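Local atomic coordinates of aromatic-amino-acid:2-oxoglutarate transaminase (Candida albicans, PDB entry 6HND), a protein that probably transfers amino groups from aromatic amino acids, and possibly 2-aminoadipate, to 2-oxoglutarate, using pyridoxal 5'-phosphate as cofactor. Residues B[226-231]-B[271-276]; B[408-413]-B[430-435]; B[421-424]-B[428-431]; B[439-444]-B[507-512]. All blocks are in the same frame, centred on the assembly; numbering follows the deposited sequence.

Interaction 1 of 4, residues B[226-231]-B[271-276]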
loop_
_atom_site.group_PDB
_atom_site.type_symbol
_atom_site.label_atom_id
_atom_site.label_comp_id
_atom_site.label_asym_id
_atom_site.label_seq_id
_atom_site.Cartn_x
_atom_site.Cartn_y
_atom_site.Cartn_z
ATOM N N ASP B 226 0.028 -25.013 -29.807
ATOM C CA ASP B 226 1.308 -25.336 -30.480
ATOM C C ASP B 226 2.478 -24.995 -29.540
ATOM O O ASP B 226 3.426 -25.839 -29.420
ATOM C CB ASP B 226 1.412 -24.636 -31.836
ATOM C CG ASP B 226 2.730 -24.936 -32.528
ATOM O OD1 ASP B 226 2.917 -26.087 -32.957
ATOM O OD2 ASP B 226 3.588 -24.031 -32.574
ATOM N N LEU B 227 2.451 -23.807 -28.921
ATOM C CA LEU B 227 3.491 -23.365 -27.944
ATOM C C LEU B 227 3.591 -24.409 -26.818
ATOM O O LEU B 227 4.685 -24.815 -26.474
ATOM C CB LEU B 227 3.123 -21.968 -27.418
ATOM C CG LEU B 227 4.009 -21.363 -26.322
ATOM C CD1 LEU B 227 5.432 -21.167 -26.805
ATOM C CD2 LEU B 227 3.441 -20.033 -25.834
ATOM N N LEU B 228 2.469 -24.879 -26.291
ATOM C CA LEU B 228 2.467 -25.813 -25.139
ATOM C C LEU B 228 2.874 -27.223 -25.584
ATOM O O LEU B 228 3.620 -27.862 -24.852
ATOM C CB LEU B 228 1.088 -25.772 -24.489
ATOM C CG LEU B 228 0.845 -24.540 -23.619
ATOM C CD1 LEU B 228 -0.526 -24.602 -22.941
ATOM C CD2 LEU B 228 1.939 -24.410 -22.579
ATOM N N GLU B 229 2.434 -27.684 -26.748
ATOM C CA GLU B 229 2.741 -29.052 -27.244
ATOM C C GLU B 229 4.180 -29.119 -27.721
ATOM O O GLU B 229 4.714 -30.217 -27.703
ATOM C CB GLU B 229 1.838 -29.466 -28.405
ATOM C CG GLU B 229 0.403 -29.731 -27.976
ATOM C CD GLU B 229 -0.491 -30.240 -29.086
ATOM O OE1 GLU B 229 0.020 -30.371 -30.224
ATOM O OE2 GLU B 229 -1.683 -30.520 -28.805
ATOM N N ASN B 230 4.765 -28.000 -28.161
ATOM C CA ASN B 230 6.115 -27.984 -28.780
ATOM C C ASN B 230 7.004 -27.034 -27.965
ATOM O O ASN B 230 7.910 -26.387 -28.545
ATOM C CB ASN B 230 6.037 -27.659 -30.278
ATOM C CG ASN B 230 5.165 -28.628 -31.062
ATOM O OD1 ASN B 230 5.445 -29.815 -31.137
ATOM N ND2 ASN B 230 4.075 -28.153 -31.634
ATOM N N TRP B 231 6.806 -26.988 -26.649
ATOM C CA TRP B 231 7.566 -26.065 -25.764
ATOM C C TRP B 231 9.068 -26.170 -26.046
ATOM O O TRP B 231 9.692 -25.105 -26.293
ATOM C CB TRP B 231 7.258 -26.280 -24.277
ATOM C CG TRP B 231 7.907 -25.237 -23.418
ATOM C CD1 TRP B 231 9.098 -25.349 -22.751
ATOM C CD2 TRP B 231 7.445 -23.880 -23.210
ATOM N NE1 TRP B 231 9.380 -24.179 -22.095
ATOM C CE2 TRP B 231 8.379 -23.261 -22.345
ATOM C CE3 TRP B 231 6.338 -23.138 -23.643
ATOM C CZ2 TRP B 231 8.229 -21.940 -21.915
ATOM C CZ3 TRP B 231 6.180 -21.847 -23.189
ATOM C CH2 TRP B 231 7.114 -21.252 -22.332
ATOM N N VAL B 271 -4.837 -27.518 -16.578
ATOM C CA VAL B 271 -4.806 -28.816 -15.837
ATOM C C VAL B 271 -3.751 -29.729 -16.479
ATOM O O VAL B 271 -2.887 -30.263 -15.748
ATOM C CB VAL B 271 -6.205 -29.465 -15.771
ATOM C CG1 VAL B 271 -6.186 -30.856 -15.119
ATOM C CG2 VAL B 271 -7.200 -28.575 -15.036
ATOM N N LYS B 272 -3.768 -29.860 -17.804
ATOM C CA LYS B 272 -2.929 -30.833 -18.544
ATOM C C LYS B 272 -1.444 -30.486 -18.435
ATOM O O LYS B 272 -0.623 -31.428 -18.372
ATOM C CB LYS B 272 -3.333 -30.858 -20.017
ATOM C CG LYS B 272 -2.411 -31.655 -20.916
ATOM C CD LYS B 272 -3.090 -32.072 -22.202
ATOM C CE LYS B 272 -2.118 -32.718 -23.165
ATOM N NZ LYS B 272 -2.777 -33.005 -24.460
ATOM N N TYR B 273 -1.107 -29.199 -18.486
ATOM C CA TYR B 273 0.285 -28.686 -18.417
ATOM C C TYR B 273 0.565 -28.115 -17.013
ATOM O O TYR B 273 1.667 -27.595 -16.793
ATOM C CB TYR B 273 0.547 -27.702 -19.557
ATOM C CG TYR B 273 0.471 -28.344 -20.916
ATOM C CD1 TYR B 273 1.542 -29.058 -21.440
ATOM C CD2 TYR B 273 -0.690 -28.257 -21.674
ATOM C CE1 TYR B 273 1.463 -29.667 -22.690
ATOM C CE2 TYR B 273 -0.789 -28.858 -22.924
ATOM C CZ TYR B 273 0.288 -29.572 -23.425
ATOM O OH TYR B 273 0.161 -30.158 -24.648
ATOM N N ASP B 274 -0.384 -28.257 -16.093
ATOM C CA ASP B 274 -0.243 -27.915 -14.656
ATOM C C ASP B 274 0.379 -26.522 -14.535
ATOM O O ASP B 274 1.497 -26.426 -14.022
ATOM C CB ASP B 274 0.589 -28.952 -13.893
ATOM C CG ASP B 274 0.491 -28.777 -12.393
ATOM O OD1 ASP B 274 -0.535 -28.250 -11.917
ATOM O OD2 ASP B 274 1.452 -29.142 -11.720
ATOM N N PHE B 275 -0.321 -25.487 -15.002
ATOM C CA PHE B 275 0.044 -24.080 -14.714
ATOM C C PHE B 275 -1.129 -23.383 -14.011
ATOM O O PHE B 275 -2.284 -23.875 -14.060
ATOM C CB PHE B 275 0.545 -23.383 -15.973
ATOM C CG PHE B 275 -0.408 -23.341 -17.140
ATOM C CD1 PHE B 275 -1.471 -22.458 -17.162
ATOM C CD2 PHE B 275 -0.195 -24.130 -18.254
ATOM C CE1 PHE B 275 -2.308 -22.372 -18.263
ATOM C CE2 PHE B 275 -1.046 -24.057 -19.342
ATOM C CZ PHE B 275 -2.103 -23.179 -19.343
ATOM N N ALA B 276 -0.802 -22.310 -13.286
ATOM C CA ALA B 276 -1.763 -21.419 -12.601
ATOM C C ALA B 276 -2.334 -20.420 -13.609
ATOM O O ALA B 276 -1.646 -20.067 -14.590
ATOM C CB ALA B 276 -1.086 -20.692 -11.458
HETATM O O HOH W 1 -2.276 -30.170 -25.984
#

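Interaction 2 of 4, residues B[408-413]-B[430-435]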
loop_
_atom_site.group_PDB
_atom_site.type_symbol
_atom_site.label_atom_id
_atom_site.label_comp_id
_atom_site.label_asym_id
_atom_site.label_seq_id
_atom_site.Cartn_x
_atom_site.Cartn_y
_atom_site.Cartn_z
ATOM N N TYR B 408 -22.912 3.750 -24.584
ATOM C CA TYR B 408 -23.179 4.903 -25.477
ATOM C C TYR B 408 -21.826 5.434 -25.970
ATOM O O TYR B 408 -21.695 5.671 -27.201
ATOM C CB TYR B 408 -24.045 5.957 -24.782
ATOM C CG TYR B 408 -24.408 7.141 -25.642
ATOM C CD1 TYR B 408 -25.272 7.002 -26.720
ATOM C CD2 TYR B 408 -23.892 8.405 -25.388
ATOM C CE1 TYR B 408 -25.608 8.075 -27.533
ATOM C CE2 TYR B 408 -24.224 9.494 -26.184
ATOM C CZ TYR B 408 -25.083 9.326 -27.262
ATOM O OH TYR B 408 -25.431 10.376 -28.056
ATOM N N ARG B 409 -20.851 5.597 -25.060
ATOM C CA ARG B 409 -19.526 6.194 -25.374
ATOM C C ARG B 409 -18.846 5.338 -26.447
ATOM O O ARG B 409 -18.390 5.907 -27.473
ATOM C CB ARG B 409 -18.655 6.334 -24.120
ATOM C CG ARG B 409 -18.955 7.571 -23.286
ATOM C CD ARG B 409 -18.401 7.448 -21.879
ATOM N NE ARG B 409 -18.535 8.701 -21.169
ATOM C CZ ARG B 409 -17.564 9.581 -21.022
ATOM N NH1 ARG B 409 -16.339 9.313 -21.451
ATOM N NH2 ARG B 409 -17.807 10.723 -20.410
ATOM N N LYS B 410 -18.828 4.015 -26.268
ATOM C CA LYS B 410 -18.117 3.116 -27.217
ATOM C C LYS B 410 -18.727 3.256 -28.620
ATOM O O LYS B 410 -17.951 3.364 -29.614
ATOM C CB LYS B 410 -18.141 1.663 -26.748
ATOM C CG LYS B 410 -17.439 0.706 -27.702
ATOM C CD LYS B 410 -18.388 0.037 -28.664
ATOM C CE LYS B 410 -19.180 -1.077 -28.014
ATOM N NZ LYS B 410 -19.970 -1.827 -29.017
ATOM N N ASP B 411 -20.054 3.246 -28.715
ATOM C CA ASP B 411 -20.762 3.289 -30.028
ATOM C C ASP B 411 -20.527 4.645 -30.719
ATOM O O ASP B 411 -20.327 4.667 -31.957
ATOM C CB ASP B 411 -22.250 2.996 -29.853
ATOM C CG ASP B 411 -22.537 1.582 -29.397
ATOM O OD1 ASP B 411 -21.630 0.697 -29.546
ATOM O OD2 ASP B 411 -23.656 1.382 -28.883
ATOM N N LEU B 412 -20.560 5.730 -29.951
ATOM C CA LEU B 412 -20.287 7.099 -30.450
ATOM C C LEU B 412 -18.900 7.123 -31.109
ATOM O O LEU B 412 -18.805 7.439 -32.311
ATOM C CB LEU B 412 -20.371 8.063 -29.267
ATOM C CG LEU B 412 -20.701 9.510 -29.602
ATOM C CD1 LEU B 412 -22.057 9.623 -30.302
ATOM C CD2 LEU B 412 -20.670 10.340 -28.324
ATOM N N LEU B 413 -17.857 6.737 -30.375
ATOM C CA LEU B 413 -16.472 6.728 -30.917
ATOM C C LEU B 413 -16.435 5.880 -32.191
ATOM O O LEU B 413 -15.778 6.307 -33.162
ATOM C CB LEU B 413 -15.508 6.198 -29.857
ATOM C CG LEU B 413 -14.072 6.019 -30.324
ATOM C CD1 LEU B 413 -13.482 7.364 -30.722
ATOM C CD2 LEU B 413 -13.241 5.336 -29.244
ATOM N N VAL B 430 -11.749 -1.083 -36.923
ATOM C CA VAL B 430 -11.978 -1.111 -35.460
ATOM C C VAL B 430 -12.468 -2.504 -35.105
ATOM O O VAL B 430 -13.329 -3.020 -35.840
ATOM C CB VAL B 430 -13.010 -0.061 -35.041
ATOM C CG1 VAL B 430 -12.516 0.712 -33.846
ATOM C CG2 VAL B 430 -13.335 0.898 -36.171
ATOM N N ILE B 431 -11.913 -3.084 -34.044
ATOM C CA ILE B 431 -12.546 -4.201 -33.296
ATOM C C ILE B 431 -13.642 -3.603 -32.405
ATOM O O ILE B 431 -13.321 -2.678 -31.650
ATOM C CB ILE B 431 -11.520 -4.985 -32.466
ATOM C CG1 ILE B 431 -10.271 -5.353 -33.276
ATOM C CG2 ILE B 431 -12.192 -6.211 -31.862
ATOM C CD1 ILE B 431 -10.567 -6.125 -34.552
ATOM N N ASP B 432 -14.861 -4.138 -32.499
ATOM C CA ASP B 432 -15.989 -3.896 -31.569
ATOM C C ASP B 432 -15.709 -4.620 -30.247
ATOM O O ASP B 432 -15.804 -5.843 -30.177
ATOM C CB ASP B 432 -17.309 -4.327 -32.213
ATOM C CG ASP B 432 -18.548 -3.725 -31.560
ATOM O OD1 ASP B 432 -18.404 -2.846 -30.676
ATOM O OD2 ASP B 432 -19.661 -4.164 -31.922
ATOM N N PRO B 433 -15.334 -3.902 -29.158
ATOM C CA PRO B 433 -15.117 -4.531 -27.852
ATOM C C PRO B 433 -16.433 -4.972 -27.204
ATOM O O PRO B 433 -17.413 -4.275 -27.354
ATOM C CB PRO B 433 -14.515 -3.412 -27.011
ATOM C CG PRO B 433 -15.163 -2.152 -27.603
ATOM C CD PRO B 433 -15.183 -2.439 -29.089
ATOM N N LYS B 434 -16.402 -6.106 -26.500
ATOM C CA LYS B 434 -17.572 -6.720 -25.828
ATOM C C LYS B 434 -17.634 -6.257 -24.385
ATOM O O LYS B 434 -18.697 -6.466 -23.755
ATOM C CB LYS B 434 -17.492 -8.241 -25.892
ATOM C CG LYS B 434 -17.577 -8.815 -27.298
ATOM C CD LYS B 434 -18.133 -10.210 -27.342
ATOM C CE LYS B 434 -17.365 -11.165 -28.239
ATOM N NZ LYS B 434 -16.781 -10.521 -29.432
ATOM N N ALA B 435 -16.581 -5.596 -23.891
ATOM C CA ALA B 435 -16.576 -5.063 -22.510
ATOM C C ALA B 435 -15.497 -4.009 -22.340
ATOM O O ALA B 435 -14.542 -4.005 -23.142
ATOM C CB ALA B 435 -16.402 -6.190 -21.525
HETATM O O HOH W 2 -19.740 -4.925 -28.169
#

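Interaction 3 of 4, residues B[421-424]-B[428-431]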
loop_
_atom_site.group_PDB
_atom_site.type_symbol
_atom_site.label_atom_id
_atom_site.label_comp_id
_atom_site.label_asym_id
_atom_site.label_seq_id
_atom_site.Cartn_x
_atom_site.Cartn_y
_atom_site.Cartn_z
ATOM N N GLN B 421 -13.674 9.177 -43.850
ATOM C CA GLN B 421 -13.069 8.850 -45.171
ATOM C C GLN B 421 -12.011 7.748 -44.942
ATOM O O GLN B 421 -12.006 6.774 -45.706
ATOM C CB GLN B 421 -12.531 10.151 -45.792
ATOM C CG GLN B 421 -12.708 10.249 -47.302
ATOM C CD GLN B 421 -12.002 11.402 -47.989
ATOM O OE1 GLN B 421 -11.802 11.390 -49.213
ATOM N NE2 GLN B 421 -11.640 12.428 -47.220
ATOM N N ALA B 422 -11.190 7.842 -43.882
ATOM C CA ALA B 422 -10.133 6.846 -43.542
ATOM C C ALA B 422 -10.731 5.432 -43.412
ATOM O O ALA B 422 -10.098 4.445 -43.915
ATOM C CB ALA B 422 -9.413 7.253 -42.278
ATOM N N TYR B 423 -11.917 5.325 -42.807
ATOM C CA TYR B 423 -12.627 4.033 -42.653
ATOM C C TYR B 423 -13.183 3.574 -44.004
ATOM O O TYR B 423 -12.981 2.394 -44.377
ATOM C CB TYR B 423 -13.744 4.094 -41.611
ATOM C CG TYR B 423 -14.448 2.771 -41.444
ATOM C CD1 TYR B 423 -13.833 1.720 -40.783
ATOM C CD2 TYR B 423 -15.701 2.554 -42.002
ATOM C CE1 TYR B 423 -14.446 0.481 -40.667
ATOM C CE2 TYR B 423 -16.337 1.327 -41.887
ATOM C CZ TYR B 423 -15.702 0.294 -41.217
ATOM O OH TYR B 423 -16.313 -0.908 -41.089
ATOM N N LYS B 424 -13.888 4.458 -44.708
ATOM C CA LYS B 424 -14.598 4.110 -45.974
ATOM C C LYS B 424 -13.572 3.713 -47.045
ATOM O O LYS B 424 -13.873 2.808 -47.831
ATOM C CB LYS B 424 -15.538 5.246 -46.380
ATOM C CG LYS B 424 -16.815 5.312 -45.542
ATOM C CD LYS B 424 -17.485 6.673 -45.580
ATOM C CE LYS B 424 -18.886 6.701 -44.997
ATOM N NZ LYS B 424 -19.420 8.087 -44.978
ATOM N N VAL B 428 -8.259 2.378 -42.097
ATOM C CA VAL B 428 -8.411 2.047 -40.657
ATOM C C VAL B 428 -9.582 1.083 -40.509
ATOM O O VAL B 428 -10.475 1.059 -41.385
ATOM C CB VAL B 428 -8.592 3.309 -39.792
ATOM C CG1 VAL B 428 -7.431 4.295 -39.957
ATOM C CG2 VAL B 428 -9.933 3.985 -40.053
ATOM N N ASP B 429 -9.550 0.292 -39.443
ATOM C CA ASP B 429 -10.673 -0.584 -39.028
ATOM C C ASP B 429 -10.692 -0.538 -37.512
ATOM O O ASP B 429 -9.726 0.014 -36.936
ATOM C CB ASP B 429 -10.517 -2.015 -39.550
ATOM C CG ASP B 429 -11.832 -2.772 -39.672
ATOM O OD1 ASP B 429 -12.839 -2.295 -39.137
ATOM O OD2 ASP B 429 -11.832 -3.826 -40.304
ATOM N N VAL B 430 -11.749 -1.083 -36.923
ATOM C CA VAL B 430 -11.978 -1.111 -35.460
ATOM C C VAL B 430 -12.468 -2.504 -35.105
ATOM O O VAL B 430 -13.329 -3.020 -35.840
ATOM C CB VAL B 430 -13.010 -0.061 -35.041
ATOM C CG1 VAL B 430 -12.516 0.712 -33.846
ATOM C CG2 VAL B 430 -13.335 0.898 -36.171
ATOM N N ILE B 431 -11.913 -3.084 -34.044
ATOM C CA ILE B 431 -12.546 -4.201 -33.296
ATOM C C ILE B 431 -13.642 -3.603 -32.405
ATOM O O ILE B 431 -13.321 -2.678 -31.650
ATOM C CB ILE B 431 -11.520 -4.985 -32.466
ATOM C CG1 ILE B 431 -10.271 -5.353 -33.276
ATOM C CG2 ILE B 431 -12.192 -6.211 -31.862
ATOM C CD1 ILE B 431 -10.567 -6.125 -34.552
HETATM O O HOH W 3 -12.029 -0.172 -43.148
HETATM O O HOH W 4 -15.526 -2.790 -39.242
#

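Interaction 4 of 4, residues B[439-444]-B[507-512]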
loop_
_atom_site.group_PDB
_atom_site.type_symbol
_atom_site.label_atom_id
_atom_site.label_comp_id
_atom_site.label_asym_id
_atom_site.label_seq_id
_atom_site.Cartn_x
_atom_site.Cartn_y
_atom_site.Cartn_z
ATOM N N VAL B 439 -10.690 0.364 -27.253
ATOM C CA VAL B 439 -10.916 0.012 -28.686
ATOM C C VAL B 439 -9.571 -0.232 -29.364
ATOM O O VAL B 439 -8.711 0.679 -29.311
ATOM C CB VAL B 439 -11.672 1.115 -29.423
ATOM C CG1 VAL B 439 -11.859 0.743 -30.880
ATOM C CG2 VAL B 439 -13.017 1.402 -28.787
ATOM N N THR B 440 -9.400 -1.387 -30.006
ATOM C CA THR B 440 -8.316 -1.604 -30.995
ATOM C C THR B 440 -8.672 -0.877 -32.304
ATOM O O THR B 440 -9.724 -1.187 -32.955
ATOM C CB THR B 440 -8.010 -3.082 -31.266
ATOM O OG1 THR B 440 -7.565 -3.674 -30.053
ATOM C CG2 THR B 440 -6.925 -3.264 -32.305
ATOM N N PHE B 441 -7.793 0.046 -32.684
ATOM C CA PHE B 441 -7.899 0.872 -33.911
ATOM C C PHE B 441 -6.759 0.442 -34.824
ATOM O O PHE B 441 -5.598 0.816 -34.553
ATOM C CB PHE B 441 -7.835 2.353 -33.547
ATOM C CG PHE B 441 -8.045 3.310 -34.685
ATOM C CD1 PHE B 441 -9.306 3.524 -35.204
ATOM C CD2 PHE B 441 -6.993 4.063 -35.183
ATOM C CE1 PHE B 441 -9.509 4.444 -36.225
ATOM C CE2 PHE B 441 -7.188 4.962 -36.219
ATOM C CZ PHE B 441 -8.451 5.174 -36.713
ATOM N N LYS B 442 -7.103 -0.342 -35.838
ATOM C CA LYS B 442 -6.160 -0.954 -36.795
ATOM C C LYS B 442 -5.815 0.050 -37.892
ATOM O O LYS B 442 -6.688 0.817 -38.336
ATOM C CB LYS B 442 -6.772 -2.242 -37.345
ATOM C CG LYS B 442 -6.851 -3.372 -36.325
ATOM C CD LYS B 442 -7.042 -4.739 -36.925
ATOM C CE LYS B 442 -8.506 -5.106 -37.049
ATOM N NZ LYS B 442 -8.687 -6.572 -37.155
ATOM N N ILE B 443 -4.549 0.050 -38.272
ATOM C CA ILE B 443 -3.985 0.831 -39.397
ATOM C C ILE B 443 -3.584 -0.181 -40.471
ATOM O O ILE B 443 -2.623 -0.959 -40.204
ATOM C CB ILE B 443 -2.769 1.641 -38.911
ATOM C CG1 ILE B 443 -3.056 2.417 -37.621
ATOM C CG2 ILE B 443 -2.261 2.524 -40.040
ATOM C CD1 ILE B 443 -4.278 3.314 -37.670
ATOM N N ASN B 444 -4.291 -0.172 -41.604
ATOM C CA ASN B 444 -4.064 -1.078 -42.763
ATOM C C ASN B 444 -2.856 -0.539 -43.554
ATOM O O ASN B 444 -3.000 -0.166 -44.748
ATOM C CB ASN B 444 -5.367 -1.330 -43.552
ATOM C CG ASN B 444 -6.445 -1.981 -42.684
ATOM O OD1 ASN B 444 -6.139 -2.758 -41.763
ATOM N ND2 ASN B 444 -7.719 -1.691 -42.949
ATOM N N LYS B 507 -12.799 12.216 -35.054
ATOM C CA LYS B 507 -12.541 13.053 -36.255
ATOM C C LYS B 507 -11.038 13.397 -36.374
ATOM O O LYS B 507 -10.452 13.187 -37.435
ATOM C CB LYS B 507 -13.416 14.298 -36.189
ATOM C CG LYS B 507 -13.374 15.142 -37.457
ATOM C CD LYS B 507 -14.187 16.418 -37.342
ATOM C CE LYS B 507 -13.973 17.325 -38.531
ATOM N NZ LYS B 507 -12.540 17.671 -38.692
ATOM N N ARG B 508 -10.400 13.906 -35.330
ATOM C CA ARG B 508 -8.956 14.228 -35.401
ATOM C C ARG B 508 -8.150 12.950 -35.708
ATOM O O ARG B 508 -7.175 13.016 -36.492
ATOM C CB ARG B 508 -8.518 14.896 -34.095
ATOM C CG ARG B 508 -9.179 16.245 -33.831
ATOM C CD ARG B 508 -8.577 16.848 -32.564
ATOM N NE ARG B 508 -9.198 18.086 -32.117
ATOM C CZ ARG B 508 -8.795 18.814 -31.072
ATOM N NH1 ARG B 508 -7.778 18.440 -30.309
ATOM N NH2 ARG B 508 -9.431 19.926 -30.775
ATOM N N LEU B 509 -8.530 11.822 -35.106
ATOM C CA LEU B 509 -7.844 10.514 -35.270
ATOM C C LEU B 509 -7.806 10.180 -36.753
ATOM O O LEU B 509 -6.722 9.976 -37.314
ATOM C CB LEU B 509 -8.627 9.452 -34.499
ATOM C CG LEU B 509 -8.042 8.044 -34.524
ATOM C CD1 LEU B 509 -6.594 8.036 -34.053
ATOM C CD2 LEU B 509 -8.892 7.116 -33.664
ATOM N N THR B 510 -8.985 10.180 -37.352
ATOM C CA THR B 510 -9.249 9.691 -38.719
ATOM C C THR B 510 -8.755 10.703 -39.760
ATOM O O THR B 510 -8.266 10.226 -40.807
ATOM C CB THR B 510 -10.726 9.318 -38.804
ATOM O OG1 THR B 510 -11.485 10.434 -38.335
ATOM C CG2 THR B 510 -11.009 8.096 -37.965
ATOM N N ASP B 511 -8.880 12.014 -39.499
ATOM C CA ASP B 511 -8.313 13.103 -40.343
ATOM C C ASP B 511 -6.791 12.915 -40.432
ATOM O O ASP B 511 -6.223 12.966 -41.540
ATOM C CB ASP B 511 -8.581 14.491 -39.759
ATOM C CG ASP B 511 -9.995 15.052 -39.865
ATOM O OD1 ASP B 511 -10.850 14.474 -40.594
ATOM O OD2 ASP B 511 -10.230 16.090 -39.197
ATOM N N ALA B 512 -6.136 12.713 -39.295
ATOM C CA ALA B 512 -4.671 12.509 -39.233
ATOM C C ALA B 512 -4.261 11.257 -40.030
ATOM O O ALA B 512 -3.259 11.327 -40.748
ATOM C CB ALA B 512 -4.247 12.421 -37.790
#

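Interaction 1 of 4, residues B[226-231]-B[271-276]
L228 lies against one face of the Y273 ring, its CB over the ring centre, 4.0 Å from the centroid and 13° off the ring normal, a CH-pi contact. The two side chains cross obliquely. The branch continues past the ring, where L228 CD1 comes within 3.9 Å of Y273 CD2 and then meets the second aromatic ring at its edge, 3.7 Å from F275 CE2. F275 reaches toward L228 from the opposite direction, its CG wedged between its own backbone N and carbonyl carbon (chi1 59°). Leucine suits this spot because its CB covers the Y273 face while its longer arm carries CD1 on to the edge of F275. K272 CG covers the opposite face of the Y273 ring, off-centre toward its margin.

The contact joins the ends of two helices, 221-229 and 260-272, in the domain of this aminotransferase built on the seven-stranded mixed sheet. Helix 260-272 closes in a Schellman motif at D274, whose positive phi turns the chain so that A276 can begin strand 276-280, and D274 OD1 also forms a salt bridge with R332.

Near the Y273 hydroxyl the contact turns polar. Y273 OH packs 3.4 Å from E229 CG, and E229 carries its carboxylate on an extended chain toward solvent. A water in the plane of the Y273 ring lies 2.8 Å from Y273 OH. The same water donates to E229 OE2 and accepts from K272 NZ, linking acid and base without direct contact.

Interaction 2 of 4, residues B[408-413]-B[430-435]
K410 leaves its helix with CG trans to the backbone N (chi1 179°) and then bends at both chi2 and chi3 (-96° and -77°), a kinked path that folds NZ over to the D432 carboxylate. D432 also sends its CG away from its backbone N, and the two side chains cross at about a right angle. NZ is modelled 2.5 Å from D432 OD1; a salt bridge is clear, although so short a length is doubtful. The same ammonium group bonds D411 OD1 at 3.1 Å, nearly in line with its C-O bond, so one lysine lies between two aspartates whose like charges would otherwise tend to repel. A lysine suits the place because its aliphatic part is useful too: K410 CG passes 3.7 Å from P433 CG, the lysine chain and the proline ring running antiparallel past one another, and the rigid ring offers a nonpolar surface.

P289 O is a further acceptor for K410 NZ. Each oxygen of the D432 carboxylate has a partner: OD1 the lysine, OD2 the backbone N-H of Y291. The side chain of P433 lies about 12 Å from the bound pyridoxal phosphate. Helix 392-418 is thereby joined to the loop between strands 428-430 and 438-443, with L413 of the same helix packing on V439 of the second strand.

Interaction 3 of 4, residues B[421-424]-B[428-431]
A422 and Y423, on the short helix 421-424, pack against V428 and D429, which begin the edge strand of the four-stranded antiparallel sheet of the C-terminal part of the chain. This is a tight helix-to-strand connection: only three residues separate the segments, and the chain folds back so that the CA atoms of Y423 and V428 are the nearest pair across the turn.

The direct backbone link is weak. V428 N donates to A422 O at 3.3 Å, a bond that ties the helix to the first strand residue.

Nonpolar contact is carried by V428 CG2, placed between its own backbone N and carbonyl carbon. It lies 4.0 Å from A422 CB and 4.1 Å from Y423 CB, so one methyl touches both helix residues. Alanine suits the first place because its small CB lets the strand come close. The beta-branch of valine, at home in an extended strand, puts CG2 against the helix backbone, 3.6 Å from Y423 N; on the sheet side V428 also packs on F441.

The aromatic ring works at its edge. Y423 turns its side chain trans to the backbone N (chi1 -179°), which brings Y423 CE1 to 3.6 Å from D429 OD1. That oxygen lies in the ring plane, with the carboxylate tilted 61° from the ring; F418 meets the same ring edge-to-face.

Two waters add bridges. One donates to both Y423 O and V428 O, joining the two main chains. The other, 2.8 Å from Y423 OH, donates to D429 OD1. V430 N also gives its N-H to this oxygen, V430 N lying 2.7 Å from D429 OD1, on the anti side of the carboxylate and 32° out of its plane.

Interaction 4 of 4, residues B[439-444]-B[507-512]
F441 spreads its ring beneath the end of L509, whose CD2 hangs over the ring centre at 3.6 Å from the centroid, only 8° off the normal. This is a CH-pi contact close to the ideal axis. The leucine does not meet the ring by CD2 alone: L509 CG lies 3.6 Å from F441 CE2, and L509 CD1 comes to 3.8 Å from the same CE2. The two side chains come from opposite directions, each with its CG trans to the backbone N (chi1 -175° for F441, -178° for L509), which points them out of strand and helix toward one another. A flat ring and a branched leucine suit one another here, since the fork of the leucine lies flat over one face of the ring, CD2 at the centre and CG and CD1 toward the CE2 side.

Strand 438-443 belongs to the four-stranded antiparallel sheet, and helix 499-518, near the C terminus, packs against one face of it, as in the smaller domain of this aminotransferase family. L491 of the neighbouring strand touches both F441 and L509, and I417 of helix 392-418 also packs on F441, so the ring is enclosed by hydrocarbon from several elements.

T510 adds a lesser contact, with its CG2 4.1 Å from F441 CZ. Its hydroxyl looks back into the helix and bonds G506 O, a residue choice that lets a polar side chain turn a methyl toward the core. Away from the sheet, K507 NZ and D511 OD2 form a salt bridge one turn apart on the helix, through the syn lone pair of the carboxylate.

How the interactions relate
Following the chain, interaction 1 closes first, joining two helix ends of the large mixed-sheet domain over a loop of 39 residues. It stands apart, about 20 Å or more between nearest atoms from the other three. Interaction 2 then opens on helix 392-418, and interaction 3 opens within its span; both close on residues around V430 and I431, which they share. Interaction 4 opens on the next strand and closes last, on helix 499-518. Strands 428-430 and 438-443 are antiparallel neighbours, joined by D429 to K442 and I431 to T440 backbone bonds, so interactions 2, 3 and 4 tie three helices to one face of the small sheet and to the loop between its first two strands.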